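Local coordinates for protein DyP-type peroxidase (Thermobifida cellulosilytica, PDB 4GS1) that probably uses hydrogen peroxide and a bound haem to oxidise dyes and related substrates, as a DyP-type peroxidase, at residues Pro48-Val53 / Arg186-Ala191; Ala55-Glu60 / Gly146-Leu151; Ala85-Asp90 / Leu105-Gly110. One frame throughout, in Å; residues are numbered along the deposited sequence.

Contact 1 (Pro48-Val53 / Arg186-Ala191); sequences PAFVHV and RRTAAA
A49 meets R186 backbone to backbone: R186 N donates to A49 O at 2.7 Å. The small methyl of A49 packs against the chain beyond, CB standing 3.8 Å from R187 O, and alanine fits because this CB is buried closely between the R187 carbonyl and T188 CG2. T188 completes this first shell. Its CG2 rests 3.9 Å from A49 CB and also approaches F50 CE2 obliquely, because T188 OG1 takes the place between backbone N and carbonyl carbon (chi1 60°) and leaves the methyl beside the N. These residues join the start of strand 50-58 to the chain leaving its neighbour, strand 176-185, which forms one border of the four-stranded antiparallel sheet in the ferredoxin-like N-terminal half of the enzyme. Farther out, E156 holds both segments, its two carboxylate oxygens accepting from A49 N and A189 N. The long side chain of R186 runs extended from CG to NE to the other half of the protein, where NE donates to G321 O and the guanidinium forms a cation-pi contact with Y322. From the second subunit, D157 accepts a hydrogen bond from T188 N.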
loop_
_atom_site.group_PDB
_atom_site.type_symbol
_atom_site.label_atom_id
_atom_site.label_comp_id
_atom_site.label_asym_id
_atom_site.label_seq_id
_atom_site.Cartn_x
_atom_site.Cartn_y
_atom_site.Cartn_z
ATOM N N PRO B 48 9.974 -9.037 -6.085
ATOM C CA PRO B 48 9.992 -8.214 -4.869
ATOM C C PRO B 48 8.611 -8.136 -4.234
ATOM O O PRO B 48 7.611 -8.416 -4.900
ATOM C CB PRO B 48 10.399 -6.826 -5.384
ATOM C CG PRO B 48 11.099 -7.085 -6.693
ATOM C CD PRO B 48 10.400 -8.282 -7.278
ATOM N N ALA B 49 8.551 -7.746 -2.964
ATOM C CA ALA B 49 7.285 -7.765 -2.235
ATOM C C ALA B 49 6.290 -6.687 -2.671
ATOM O O ALA B 49 5.095 -6.825 -2.415
ATOM C CB ALA B 49 7.536 -7.675 -0.719
ATOM N N PHE B 50 6.772 -5.620 -3.305
ATOM C CA PHE B 50 5.886 -4.505 -3.687
ATOM C C PHE B 50 5.971 -4.188 -5.165
ATOM O O PHE B 50 7.032 -4.343 -5.781
ATOM C CB PHE B 50 6.220 -3.252 -2.856
ATOM C CG PHE B 50 6.108 -3.488 -1.382
ATOM C CD1 PHE B 50 4.886 -3.360 -0.739
ATOM C CD2 PHE B 50 7.217 -3.888 -0.641
ATOM C CE1 PHE B 50 4.771 -3.617 0.620
ATOM C CE2 PHE B 50 7.106 -4.149 0.720
ATOM C CZ PHE B 50 5.872 -4.010 1.347
ATOM N N VAL B 51 4.851 -3.731 -5.731
ATOM C CA VAL B 51 4.808 -3.314 -7.134
ATOM C C VAL B 51 3.962 -2.055 -7.293
ATOM O O VAL B 51 3.059 -1.801 -6.502
ATOM C CB VAL B 51 4.237 -4.435 -8.055
ATOM C CG1 VAL B 51 2.697 -4.518 -7.952
ATOM C CG2 VAL B 51 4.655 -4.217 -9.513
ATOM N N HIS B 52 4.286 -1.252 -8.300
ATOM C CA HIS B 52 3.410 -0.156 -8.709
ATOM C C HIS B 52 3.358 -0.238 -10.223
ATOM O O HIS B 52 4.381 -0.093 -10.899
ATOM C CB HIS B 52 3.963 1.203 -8.233
ATOM C CG HIS B 52 2.936 2.296 -8.171
ATOM N ND1 HIS B 52 3.058 3.388 -7.327
ATOM C CD2 HIS B 52 1.776 2.479 -8.851
ATOM C CE1 HIS B 52 2.018 4.184 -7.486
ATOM N NE2 HIS B 52 1.220 3.658 -8.405
ATOM N N VAL B 53 2.172 -0.528 -10.756
ATOM C CA VAL B 53 1.995 -0.600 -12.199
ATOM C C VAL B 53 1.362 0.699 -12.645
ATOM O O VAL B 53 0.355 1.120 -12.078
ATOM C CB VAL B 53 1.099 -1.787 -12.579
ATOM C CG1 VAL B 53 0.865 -1.811 -14.083
ATOM C CG2 VAL B 53 1.765 -3.083 -12.144
ATOM N N ARG B 186 2.958 -8.384 -1.719
ATOM C CA ARG B 186 2.990 -9.767 -1.241
ATOM C C ARG B 186 3.630 -9.726 0.131
ATOM O O ARG B 186 4.116 -8.672 0.548
ATOM C CB ARG B 186 3.876 -10.625 -2.143
ATOM C CG ARG B 186 3.422 -10.689 -3.584
ATOM C CD ARG B 186 4.498 -11.334 -4.443
ATOM N NE ARG B 186 4.004 -11.660 -5.783
ATOM C CZ ARG B 186 4.513 -12.625 -6.549
ATOM N NH1 ARG B 186 5.547 -13.352 -6.121
ATOM N NH2 ARG B 186 3.995 -12.861 -7.751
ATOM N N ARG B 187 3.668 -10.863 0.826
ATOM C CA ARG B 187 4.412 -10.925 2.082
ATOM C C ARG B 187 5.883 -10.597 1.836
ATOM O O ARG B 187 6.465 -10.973 0.808
ATOM C CB ARG B 187 4.274 -12.300 2.761
ATOM C CG ARG B 187 5.309 -13.369 2.353
ATOM C CD ARG B 187 5.148 -13.842 0.917
ATOM N NE ARG B 187 6.021 -14.992 0.640
ATOM C CZ ARG B 187 7.317 -14.900 0.352
ATOM N NH1 ARG B 187 7.904 -13.708 0.301
ATOM N NH2 ARG B 187 8.030 -16.003 0.118
ATOM N N THR B 188 6.490 -9.871 2.767
ATOM C CA THR B 188 7.923 -9.595 2.655
ATOM C C THR B 188 8.749 -10.820 3.012
ATOM O O THR B 188 8.336 -11.655 3.829
ATOM C CB THR B 188 8.367 -8.421 3.547
ATOM O OG1 THR B 188 8.072 -8.723 4.918
ATOM C CG2 THR B 188 7.660 -7.125 3.128
ATOM N N ALA B 189 9.923 -10.929 2.401
ATOM C CA ALA B 189 10.845 -12.009 2.739
ATOM C C ALA B 189 11.203 -11.959 4.219
ATOM O O ALA B 189 11.386 -12.992 4.857
ATOM C CB ALA B 189 12.102 -11.909 1.887
ATOM N N ALA B 190 11.306 -10.750 4.765
ATOM C CA ALA B 190 11.740 -10.585 6.151
ATOM C C ALA B 190 10.761 -11.209 7.141
ATOM O O ALA B 190 11.155 -11.642 8.225
ATOM C CB ALA B 190 11.937 -9.107 6.462
ATOM N N ALA B 191 9.486 -11.260 6.764
ATOM C CA ALA B 191 8.446 -11.799 7.643
ATOM C C ALA B 191 7.993 -13.195 7.226
ATOM O O ALA B 191 6.989 -13.703 7.722
ATOM C CB ALA B 191 7.254 -10.844 7.706
#

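Contact 2 (Ala55-Glu60 / Gly146-Leu151); sequences AFDLAE and GGDLML
G146 brings its carbonyl O to within 3.5 Å of A55 CB, where the chain enters the antiparallel pairing of strands 149-155 and 50-58, the two inner strands of a ferredoxin-like sheet. The same oxygen accepts from W180 NE1 on strand 176-185. G147 follows with backbone angles that suit glycine; a CB here would probably press on both the G146 carbonyl O and A55 CB. At D148 the pairing opens into a classic beta bulge: D148 and L149 both face F56, and F56 O takes a straighter bond from L149 N and a weak one from D148 N. D148 N also reaches D57 OD1, at 3.3 Å. With CG beside the backbone N (chi1 -67°), the D148 carboxylate lies across from the D57-L58 backbone, and OD2 accepts from L58 N at 2.9 Å through the anti lone pair. The D57 and D148 carboxylates stand close, their planes 55° apart; a water donating to one oxygen of each, and the salt bridges of D57 to R179 and of D148 to R63, probably ease the repulsion, while S114 OG also bonds D148 OD1. Past the bulge, L149 O accepts a nearly straight bond from F56 N (174°) and lies at the edge of the F56 ring, in its plane. L149 CD1 packs on L58 CD2, on a face covered by helix 66-90. M150 pairs with A55 on the other face. L151 then crosses F56 obliquely, its branching CG 3.8 Å from F56 CE2.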
loop_
_atom_site.group_PDB
_atom_site.type_symbol
_atom_site.label_atom_id
_atom_site.label_comp_id
_atom_site.label_asym_id
_atom_site.label_seq_id
_atom_site.Cartn_x
_atom_site.Cartn_y
_atom_site.Cartn_z
ATOM N N ALA B 55 0.067 2.969 -16.031
ATOM C CA ALA B 55 -0.206 3.092 -17.461
ATOM C C ALA B 55 -0.226 4.569 -17.826
ATOM O O ALA B 55 -0.774 5.389 -17.087
ATOM C CB ALA B 55 -1.550 2.434 -17.813
ATOM N N PHE B 56 0.402 4.916 -18.948
ATOM C CA PHE B 56 0.484 6.318 -19.386
ATOM C C PHE B 56 -0.101 6.487 -20.774
ATOM O O PHE B 56 -0.054 5.563 -21.585
ATOM C CB PHE B 56 1.944 6.761 -19.515
ATOM C CG PHE B 56 2.755 6.672 -18.239
ATOM C CD1 PHE B 56 3.006 7.813 -17.480
ATOM C CD2 PHE B 56 3.325 5.467 -17.835
ATOM C CE1 PHE B 56 3.790 7.743 -16.333
ATOM C CE2 PHE B 56 4.102 5.391 -16.685
ATOM C CZ PHE B 56 4.333 6.522 -15.933
ATOM N N ASP B 57 -0.601 7.687 -21.067
ATOM C CA ASP B 57 -0.892 8.062 -22.445
ATOM C C ASP B 57 0.052 9.171 -22.881
ATOM O O ASP B 57 0.524 9.947 -22.047
ATOM C CB ASP B 57 -2.328 8.574 -22.580
ATOM C CG ASP B 57 -3.351 7.488 -22.403
ATOM O OD1 ASP B 57 -3.055 6.339 -22.788
ATOM O OD2 ASP B 57 -4.441 7.781 -21.873
ATOM N N LEU B 58 0.327 9.251 -24.182
ATOM C CA LEU B 58 0.979 10.441 -24.720
ATOM C C LEU B 58 0.031 11.627 -24.578
ATOM O O LEU B 58 -1.160 11.513 -24.866
ATOM C CB LEU B 58 1.333 10.267 -26.197
ATOM C CG LEU B 58 2.471 9.307 -26.516
ATOM C CD1 LEU B 58 2.749 9.320 -28.013
ATOM C CD2 LEU B 58 3.717 9.708 -25.743
ATOM N N ALA B 59 0.555 12.762 -24.133
ATOM C CA ALA B 59 -0.251 13.979 -24.029
ATOM C C ALA B 59 -0.523 14.578 -25.404
ATOM O O ALA B 59 0.195 14.307 -26.365
ATOM C CB ALA B 59 0.435 14.992 -23.148
ATOM N N GLU B 60 -1.567 15.399 -25.487
ATOM C CA GLU B 60 -1.878 16.143 -26.695
ATOM C C GLU B 60 -1.047 17.432 -26.701
ATOM O O GLU B 60 -0.506 17.823 -25.667
ATOM C CB GLU B 60 -3.380 16.474 -26.720
ATOM C CG GLU B 60 -4.294 15.256 -26.762
ATOM C CD GLU B 60 -4.262 14.531 -28.094
ATOM O OE1 GLU B 60 -3.619 15.031 -29.041
ATOM O OE2 GLU B 60 -4.882 13.452 -28.191
ATOM N N GLY B 146 -6.250 -0.239 -20.637
ATOM C CA GLY B 146 -5.403 0.213 -21.729
ATOM C C GLY B 146 -4.275 1.163 -21.354
ATOM O O GLY B 146 -3.805 1.193 -20.214
ATOM N N GLY B 147 -3.814 1.924 -22.345
ATOM C CA GLY B 147 -2.682 2.811 -22.158
ATOM C C GLY B 147 -1.709 2.746 -23.322
ATOM O O GLY B 147 -1.488 1.675 -23.888
ATOM N N ASP B 148 -1.125 3.881 -23.683
ATOM C CA ASP B 148 -0.100 3.903 -24.731
ATOM C C ASP B 148 1.214 3.269 -24.261
ATOM O O ASP B 148 1.940 2.654 -25.055
ATOM C CB ASP B 148 0.202 5.341 -25.167
ATOM C CG ASP B 148 -0.963 6.018 -25.872
ATOM O OD1 ASP B 148 -1.844 5.335 -26.448
ATOM O OD2 ASP B 148 -0.982 7.269 -25.858
ATOM N N LEU B 149 1.520 3.446 -22.978
ATOM C CA LEU B 149 2.810 3.071 -22.401
ATOM C C LEU B 149 2.624 2.542 -20.984
ATOM O O LEU B 149 1.626 2.851 -20.328
ATOM C CB LEU B 149 3.743 4.286 -22.352
ATOM C CG LEU B 149 4.158 4.871 -23.700
ATOM C CD1 LEU B 149 4.643 6.318 -23.540
ATOM C CD2 LEU B 149 5.236 3.999 -24.328
ATOM N N MET B 150 3.602 1.772 -20.509
ATOM C CA MET B 150 3.518 1.151 -19.193
ATOM C C MET B 150 4.867 1.158 -18.468
ATOM O O MET B 150 5.914 0.932 -19.080
ATOM C CB MET B 150 3.011 -0.288 -19.353
ATOM C CG MET B 150 2.770 -1.038 -18.068
ATOM S SD MET B 150 4.234 -1.869 -17.437
ATOM C CE MET B 150 4.823 -2.738 -18.884
ATOM N N LEU B 151 4.838 1.427 -17.164
ATOM C CA LEU B 151 5.977 1.129 -16.296
ATOM C C LEU B 151 5.508 0.135 -15.227
ATOM O O LEU B 151 4.437 0.307 -14.642
ATOM C CB LEU B 151 6.542 2.382 -15.619
ATOM C CG LEU B 151 7.300 3.380 -16.495
ATOM C CD1 LEU B 151 7.726 4.585 -15.657
ATOM C CD2 LEU B 151 8.516 2.705 -17.121
HETATM O O HOH W 1 -4.491 5.302 -24.965
#

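Contact 3 (Ala85-Asp90 / Leu105-Gly110); sequences ARLHAD and LMVTIG
This is helix-on-sheet packing: the last turns of helix 66-90 lie over the start of strand 106-111, a border strand of the sheet within this chain, running nearly antiparallel to it (161°) with the short axes 8.3 Å apart at their closest. L87 supplies the apolar part. Its CB meets L105 CD2 at 3.9 Å and its CD1 meets V107 CG2 at 4.1 Å, so branched aliphatic residues fill the layer between helix and sheet; L168 of helix 158-172 closes round L87 and V107. H88 makes the polar link. With CG beside the backbone N (chi1 -72°), its imidazole reaches across edge-on, and NE2 accepts a hydrogen bond of 3.0 Å from V107 N, which is tilted 16° out of the ring plane. At the same edge, H88 CD2 lies 3.4 Å from L105 O. Histidine suits the place because it is long enough to span the gap and offers a ring nitrogen as acceptor. Replacing the ring by an alanine would probably leave V107 N without this acceptor and open a gap beside M106 and V107. Strand 50-58, helix 66-90 and strand 106-111 form a beta-alpha-beta crossover, whose helix packs on one face of the antiparallel sheet (strand order 2-3-1-4), as in the ferredoxin-like fold.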
loop_
_atom_site.group_PDB
_atom_site.type_symbol
_atom_site.label_atom_id
_atom_site.label_comp_id
_atom_site.label_asym_id
_atom_site.label_seq_id
_atom_site.Cartn_x
_atom_site.Cartn_y
_atom_site.Cartn_z
ATOM N N ALA B 85 18.388 2.577 -15.810
ATOM C CA ALA B 85 19.790 2.185 -15.701
ATOM C C ALA B 85 20.411 2.706 -14.410
ATOM O O ALA B 85 21.107 1.970 -13.705
ATOM C CB ALA B 85 20.574 2.668 -16.908
ATOM N N ARG B 86 20.158 3.975 -14.100
ATOM C CA ARG B 86 20.699 4.589 -12.889
ATOM C C ARG B 86 20.042 4.037 -11.630
ATOM O O ARG B 86 20.717 3.815 -10.625
ATOM C CB ARG B 86 20.520 6.106 -12.920
ATOM C CG ARG B 86 21.638 6.890 -13.592
ATOM C CD ARG B 86 21.534 8.384 -13.253
ATOM N NE ARG B 86 20.375 9.026 -13.877
ATOM C CZ ARG B 86 19.183 9.173 -13.301
ATOM N NH1 ARG B 86 18.968 8.722 -12.071
ATOM N NH2 ARG B 86 18.198 9.769 -13.957
ATOM N N LEU B 87 18.723 3.842 -11.677
ATOM C CA LEU B 87 17.989 3.287 -10.541
ATOM C C LEU B 87 18.469 1.879 -10.216
ATOM O O LEU B 87 18.646 1.536 -9.046
ATOM C CB LEU B 87 16.485 3.265 -10.827
ATOM C CG LEU B 87 15.765 4.614 -10.828
ATOM C CD1 LEU B 87 14.383 4.482 -11.446
ATOM C CD2 LEU B 87 15.654 5.139 -9.417
ATOM N N HIS B 88 18.665 1.061 -11.251
ATOM C CA HIS B 88 19.149 -0.309 -11.068
ATOM C C HIS B 88 20.543 -0.293 -10.430
ATOM O O HIS B 88 20.855 -1.104 -9.558
ATOM C CB HIS B 88 19.180 -1.066 -12.410
ATOM C CG HIS B 88 17.823 -1.431 -12.948
ATOM N ND1 HIS B 88 17.549 -1.473 -14.301
ATOM C CD2 HIS B 88 16.676 -1.791 -12.324
ATOM C CE1 HIS B 88 16.291 -1.832 -14.486
ATOM N NE2 HIS B 88 15.735 -2.032 -13.303
ATOM N N ALA B 89 21.374 0.650 -10.853
ATOM C CA ALA B 89 22.755 0.707 -10.389
ATOM C C ALA B 89 22.920 1.392 -9.030
ATOM O O ALA B 89 23.710 0.940 -8.199
ATOM C CB ALA B 89 23.622 1.399 -11.436
ATOM N N ASP B 90 22.187 2.479 -8.811
ATOM C CA ASP B 90 22.452 3.368 -7.676
ATOM C C ASP B 90 21.257 3.637 -6.754
ATOM O O ASP B 90 21.418 4.259 -5.702
ATOM C CB ASP B 90 22.972 4.723 -8.178
ATOM C CG ASP B 90 24.299 4.615 -8.896
ATOM O OD1 ASP B 90 24.555 5.461 -9.778
ATOM O OD2 ASP B 90 25.080 3.695 -8.583
ATOM N N LEU B 105 15.286 -3.257 -6.435
ATOM C CA LEU B 105 14.544 -2.305 -7.272
ATOM C C LEU B 105 14.667 -2.662 -8.744
ATOM O O LEU B 105 15.769 -2.847 -9.252
ATOM C CB LEU B 105 15.043 -0.879 -7.027
ATOM C CG LEU B 105 14.449 0.216 -7.908
ATOM C CD1 LEU B 105 12.934 0.266 -7.716
ATOM C CD2 LEU B 105 15.081 1.563 -7.552
ATOM N N MET B 106 13.529 -2.770 -9.424
ATOM C CA MET B 106 13.516 -3.152 -10.830
ATOM C C MET B 106 12.450 -2.391 -11.603
ATOM O O MET B 106 11.363 -2.126 -11.075
ATOM C CB MET B 106 13.302 -4.667 -10.974
ATOM C CG MET B 106 12.127 -5.221 -10.160
ATOM S SD MET B 106 11.892 -7.015 -10.386
ATOM C CE MET B 106 13.372 -7.677 -9.636
ATOM N N VAL B 107 12.770 -2.052 -12.852
ATOM C CA VAL B 107 11.892 -1.270 -13.725
ATOM C C VAL B 107 11.658 -2.005 -15.047
ATOM O O VAL B 107 12.618 -2.416 -15.712
ATOM C CB VAL B 107 12.501 0.133 -14.026
ATOM C CG1 VAL B 107 11.548 0.956 -14.887
ATOM C CG2 VAL B 107 12.806 0.877 -12.730
ATOM N N THR B 108 10.386 -2.172 -15.415
ATOM C CA THR B 108 9.982 -2.788 -16.677
ATOM C C THR B 108 9.273 -1.756 -17.546
ATOM O O THR B 108 8.428 -1.011 -17.049
ATOM C CB THR B 108 8.973 -3.921 -16.436
ATOM O OG1 THR B 108 9.375 -4.699 -15.304
ATOM C CG2 THR B 108 8.852 -4.820 -17.675
ATOM N N ILE B 109 9.590 -1.722 -18.841
ATOM C CA ILE B 109 9.012 -0.731 -19.744
ATOM C C ILE B 109 8.186 -1.402 -20.848
ATOM O O ILE B 109 8.678 -2.287 -21.552
ATOM C CB ILE B 109 10.119 0.150 -20.398
ATOM C CG1 ILE B 109 10.958 0.864 -19.327
ATOM C CG2 ILE B 109 9.510 1.156 -21.340
ATOM C CD1 ILE B 109 12.224 1.546 -19.902
ATOM N N GLY B 110 6.932 -0.988 -21.006
ATOM C CA GLY B 110 6.068 -1.621 -21.994
ATOM C C GLY B 110 5.338 -0.655 -22.904
ATOM O O GLY B 110 5.253 0.550 -22.622
HETATM O O HOH W 2 18.273 -2.930 -8.172
#

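The three contacts share one sheet, of strand order 106-111, 149-155, 50-58, 176-185. Contacts 1 and 2 use the two ends of strand 50-58, their centres about 25 Å apart, and contact 3 lies on the far border strand, its centre about 17 Å from that of contact 1 and 19 Å from that of contact 2. Contact 2 joins contact 3 through G110 N and M150 O, 2.9 Å apart in a probable hydrogen bond, while P48 CD touches M106 SD at 3.7 Å between contacts 1 and 3. The haem pocket belongs to the C-terminal half; R186 of contact 1 brings its side chain to about 10 Å from the haem.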